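Local structure of odorant binding protein (AGAP010409-PA) (Anopheles gambiae, 3L4A) at residues N30-D35 / H39-C44. The protein probably binds odorants and other small hydrophobic ligands as a secreted, mainly helical, disulfide-bridged member of the PBP/GOBP family. Sequence-based numbering, arbitrary orientation.
Sequences NEFPDD and HCFVRC
His39, in the first turn of helix 36-48, reaches back to Asp34 and Asp35 in the loop that leads into it. Its CB lies 3.7 Å from Asp35 O. With CG anti to the carbonyl carbon (chi1 -66°), the imidazole swings over the same oxygen. CG and CD2 come nearest it, CD2 at 3.1 Å from Asp35 O, so the carbonyl oxygen rests over one face of the ring, offset toward its rim. At the tip, NE2 donates to Asp34 OD1 at 2.6 Å, with an N-H...O angle of 155°. OD1 lies in the imidazole plane, while NE2 approaches it on the anti side, 29° out of the carboxylate plane. CE1 also touches Asp34 OD1. Tyr101 of helix 96-105 meets the imidazole obliquely and touches Asp34.

Asp35 O also accepts the backbone N-H of His39 at 2.9 Å, a first-turn helix bond. Asp35 is the N-cap residue: its side chain caps a backbone N in the first turn, and its OD1 is hydrogen-bonded to Thr38 OG1.

The part of the contact around Phe32 is apolar. Phe32 CD2 lies 3.8 Å from Val42 CG2, which also touches Phe32 CB and CG. Phe32 CE2 meets Phe41 CE2 at 4.0 Å, edge to edge. The Phe41 ring stacks on Tyr27 of helix 21-28, so the phenylalanine pair links the loop to two helices. In this odorant-binding fold Cys40 is disulfide-bonded to Cys97 and Cys44 to Cys11.

The short bond to Asp34 fixes the rotation of the imidazole, with a proton on NE2. The nearby carboxylate would probably stabilise a protonated ring. This His-carboxylate hydrogen bond and the His39 N to Asp35 O bond join the loop before helix 36-48 to its first turn.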
ATOM      1  N   ASN A  30     -10.522   5.858   1.954  1.00 25.80           N
ATOM      2  CA  ASN A  30      -9.723   4.847   1.263  1.00 22.64           C
ATOM      3  C   ASN A  30      -9.599   5.103  -0.238  1.00 26.50           C
ATOM      4  O   ASN A  30      -9.564   4.172  -1.046  1.00 28.60           O
ATOM      5  CB  ASN A  30     -10.266   3.447   1.546  1.00 33.31           C
ATOM      6  CG  ASN A  30     -10.077   3.040   2.992  1.00 34.50           C
ATOM      7  OD1 ASN A  30      -8.976   3.138   3.536  1.00 35.24           O
ATOM      8  ND2 ASN A  30     -11.152   2.582   3.624  1.00 39.73           N
ATOM      9  N   GLU A  31      -9.528   6.380  -0.596  1.00 22.58           N
ATOM     10  CA  GLU A  31      -9.358   6.787  -1.981  0.56 21.65           C
ATOM     11  C   GLU A  31      -7.978   7.412  -2.152  1.00 21.44           C
ATOM     12  O   GLU A  31      -7.647   8.384  -1.480  1.00 20.69           O
ATOM     13  CB  GLU A  31     -10.447   7.788  -2.370  0.56 24.03           C
ATOM     14  CG  GLU A  31     -11.860   7.265  -2.151  0.56 22.88           C
ATOM     15  CD  GLU A  31     -12.911   8.350  -2.269  0.56 26.98           C
ATOM     16  OE1 GLU A  31     -12.563   9.540  -2.116  0.56 21.74           O
ATOM     17  OE2 GLU A  31     -14.087   8.009  -2.509  0.56 22.02           O
ATOM     18  N   PHE A  32      -7.171   6.849  -3.049  1.00 17.30           N
ATOM     19  CA  PHE A  32      -5.795   7.315  -3.224  1.00 13.97           C
ATOM     20  C   PHE A  32      -5.467   7.669  -4.668  1.00 16.59           C
ATOM     21  O   PHE A  32      -5.050   6.819  -5.445  1.00 18.79           O
ATOM     22  CB  PHE A  32      -4.819   6.269  -2.679  1.00 16.55           C
ATOM     23  CG  PHE A  32      -5.121   5.865  -1.275  1.00 15.01           C
ATOM     24  CD1 PHE A  32      -5.923   4.764  -1.018  1.00 16.79           C
ATOM     25  CD2 PHE A  32      -4.656   6.613  -0.203  1.00 14.00           C
ATOM     26  CE1 PHE A  32      -6.228   4.400   0.278  1.00 18.60           C
ATOM     27  CE2 PHE A  32      -4.958   6.257   1.096  1.00 17.65           C
ATOM     28  CZ  PHE A  32      -5.743   5.142   1.340  1.00 18.60           C
ATOM     29  N   PRO A  33      -5.660   8.945  -5.033  1.00 17.49           N
ATOM     30  CA  PRO A  33      -5.450   9.440  -6.397  1.00 17.20           C
ATOM     31  C   PRO A  33      -4.003   9.313  -6.863  1.00 15.62           C
ATOM     32  O   PRO A  33      -3.091   9.218  -6.037  1.00 13.42           O
ATOM     33  CB  PRO A  33      -5.825  10.924  -6.296  1.00 20.45           C
ATOM     34  CG  PRO A  33      -6.639  11.036  -5.058  1.00 18.49           C
ATOM     35  CD  PRO A  33      -6.087  10.014  -4.117  1.00 16.86           C
ATOM     36  N   ASP A  34      -3.804   9.313  -8.179  1.00 15.26           N
ATOM     37  CA  ASP A  34      -2.491   9.119  -8.771  1.00 16.81           C
ATOM     38  C   ASP A  34      -1.773  10.459  -8.923  1.00 20.76           C
ATOM     39  O   ASP A  34      -1.639  10.992 -10.025  1.00 22.05           O
ATOM     40  CB  ASP A  34      -2.634   8.404 -10.122  1.00 17.28           C
ATOM     41  CG  ASP A  34      -1.308   7.930 -10.679  1.00 22.83           C
ATOM     42  OD1 ASP A  34      -0.252   8.400 -10.214  1.00 22.68           O
ATOM     43  OD2 ASP A  34      -1.324   7.089 -11.605  1.00 23.86           O
ATOM     44  N   ASP A  35      -1.318  10.998  -7.796  1.00 13.94           N
ATOM     45  CA  ASP A  35      -0.608  12.274  -7.765  1.00 13.30           C
ATOM     46  C   ASP A  35       0.616  12.147  -6.854  1.00 13.16           C
ATOM     47  O   ASP A  35       0.651  11.275  -5.997  1.00 11.74           O
ATOM     48  CB  ASP A  35      -1.551  13.380  -7.277  1.00 11.08           C
ATOM     49  CG  ASP A  35      -1.856  13.284  -5.794  1.00 11.71           C
ATOM     50  OD1 ASP A  35      -2.937  12.779  -5.437  1.00 13.63           O
ATOM     51  OD2 ASP A  35      -1.015  13.728  -4.991  1.00 12.16           O
ATOM     52  N   HIS A  39       1.285   9.615  -3.746  1.00  8.17           N
ATOM     53  CA  HIS A  39       2.290   8.560  -3.881  1.00 10.31           C
ATOM     54  C   HIS A  39       3.088   8.444  -2.593  1.00  8.59           C
ATOM     55  O   HIS A  39       3.270   7.354  -2.049  1.00  9.15           O
ATOM     56  CB  HIS A  39       3.265   8.837  -5.023  1.00  9.44           C
ATOM     57  CG  HIS A  39       2.640   8.819  -6.380  1.00 10.27           C
ATOM     58  ND1 HIS A  39       3.304   9.273  -7.499  1.00 16.74           N
ATOM     59  CD2 HIS A  39       1.418   8.419  -6.803  1.00  7.85           C
ATOM     60  CE1 HIS A  39       2.521   9.143  -8.556  1.00 15.68           C
ATOM     61  NE2 HIS A  39       1.370   8.628  -8.162  1.00 13.06           N
ATOM     62  N   CYS A  40       3.588   9.574  -2.111  1.00  7.63           N
ATOM     63  CA  CYS A  40       4.382   9.573  -0.895  1.00  8.71           C
ATOM     64  C   CYS A  40       3.556   9.241   0.341  1.00  8.63           C
ATOM     65  O   CYS A  40       4.050   8.594   1.263  1.00  8.30           O
ATOM     66  CB  CYS A  40       5.125  10.900  -0.719  1.00  8.86           C
ATOM     67  SG  CYS A  40       6.454  11.160  -1.921  1.00 11.54           S
ATOM     68  N   PHE A  41       2.297   9.661   0.353  1.00  7.87           N
ATOM     69  CA  PHE A  41       1.403   9.328   1.451  1.00  6.82           C
ATOM     70  C   PHE A  41       1.204   7.810   1.551  1.00  8.67           C
ATOM     71  O   PHE A  41       1.280   7.235   2.639  1.00  7.46           O
ATOM     72  CB  PHE A  41       0.058  10.043   1.294  1.00  9.91           C
ATOM     73  CG  PHE A  41      -0.882   9.805   2.440  1.00  8.93           C
ATOM     74  CD1 PHE A  41      -0.734  10.510   3.626  1.00  8.68           C
ATOM     75  CD2 PHE A  41      -1.899   8.870   2.343  1.00 11.33           C
ATOM     76  CE1 PHE A  41      -1.590  10.303   4.687  1.00  6.05           C
ATOM     77  CE2 PHE A  41      -2.761   8.648   3.405  1.00 14.48           C
ATOM     78  CZ  PHE A  41      -2.603   9.365   4.583  1.00  9.98           C
ATOM     79  N   VAL A  42       0.941   7.170   0.414  1.00  7.12           N
ATOM     80  CA  VAL A  42       0.754   5.728   0.380  1.00  8.32           C
ATOM     81  C   VAL A  42       2.025   5.005   0.825  1.00  6.89           C
ATOM     82  O   VAL A  42       1.969   4.053   1.607  1.00  6.89           O
ATOM     83  CB  VAL A  42       0.313   5.282  -1.015  1.00  7.13           C
ATOM     84  CG1 VAL A  42       0.489   3.773  -1.173  1.00  8.87           C
ATOM     85  CG2 VAL A  42      -1.130   5.721  -1.246  1.00  8.50           C
ATOM     86  N   ARG A  43       3.177   5.473   0.367  1.00  7.50           N
ATOM     87  CA  ARG A  43       4.440   4.925   0.857  1.00  7.35           C
ATOM     88  C   ARG A  43       4.521   5.025   2.382  1.00  8.54           C
ATOM     89  O   ARG A  43       4.872   4.064   3.059  1.00  8.58           O
ATOM     90  CB  ARG A  43       5.630   5.637   0.228  1.00  7.90           C
ATOM     91  CG  ARG A  43       6.967   5.223   0.826  1.00  9.29           C
ATOM     92  CD  ARG A  43       8.115   5.820   0.047  1.00  9.04           C
ATOM     93  NE  ARG A  43       9.408   5.512   0.654  1.00 12.73           N
ATOM     94  CZ  ARG A  43       9.991   6.264   1.582  1.00 14.42           C
ATOM     95  NH1 ARG A  43       9.405   7.382   1.998  1.00 16.36           N
ATOM     96  NH2 ARG A  43      11.165   5.907   2.080  1.00 18.06           N
ATOM     97  N   CYS A  44       4.208   6.197   2.923  1.00  7.49           N
ATOM     98  CA  CYS A  44       4.299   6.425   4.357  1.00  6.76           C
ATOM     99  C   CYS A  44       3.403   5.467   5.134  1.00  7.87           C
ATOM    100  O   CYS A  44       3.828   4.872   6.120  1.00  8.24           O
ATOM    101  CB  CYS A  44       3.932   7.878   4.673  1.00  6.92           C
ATOM    102  SG  CYS A  44       4.062   8.303   6.425  1.00 10.41           S
TER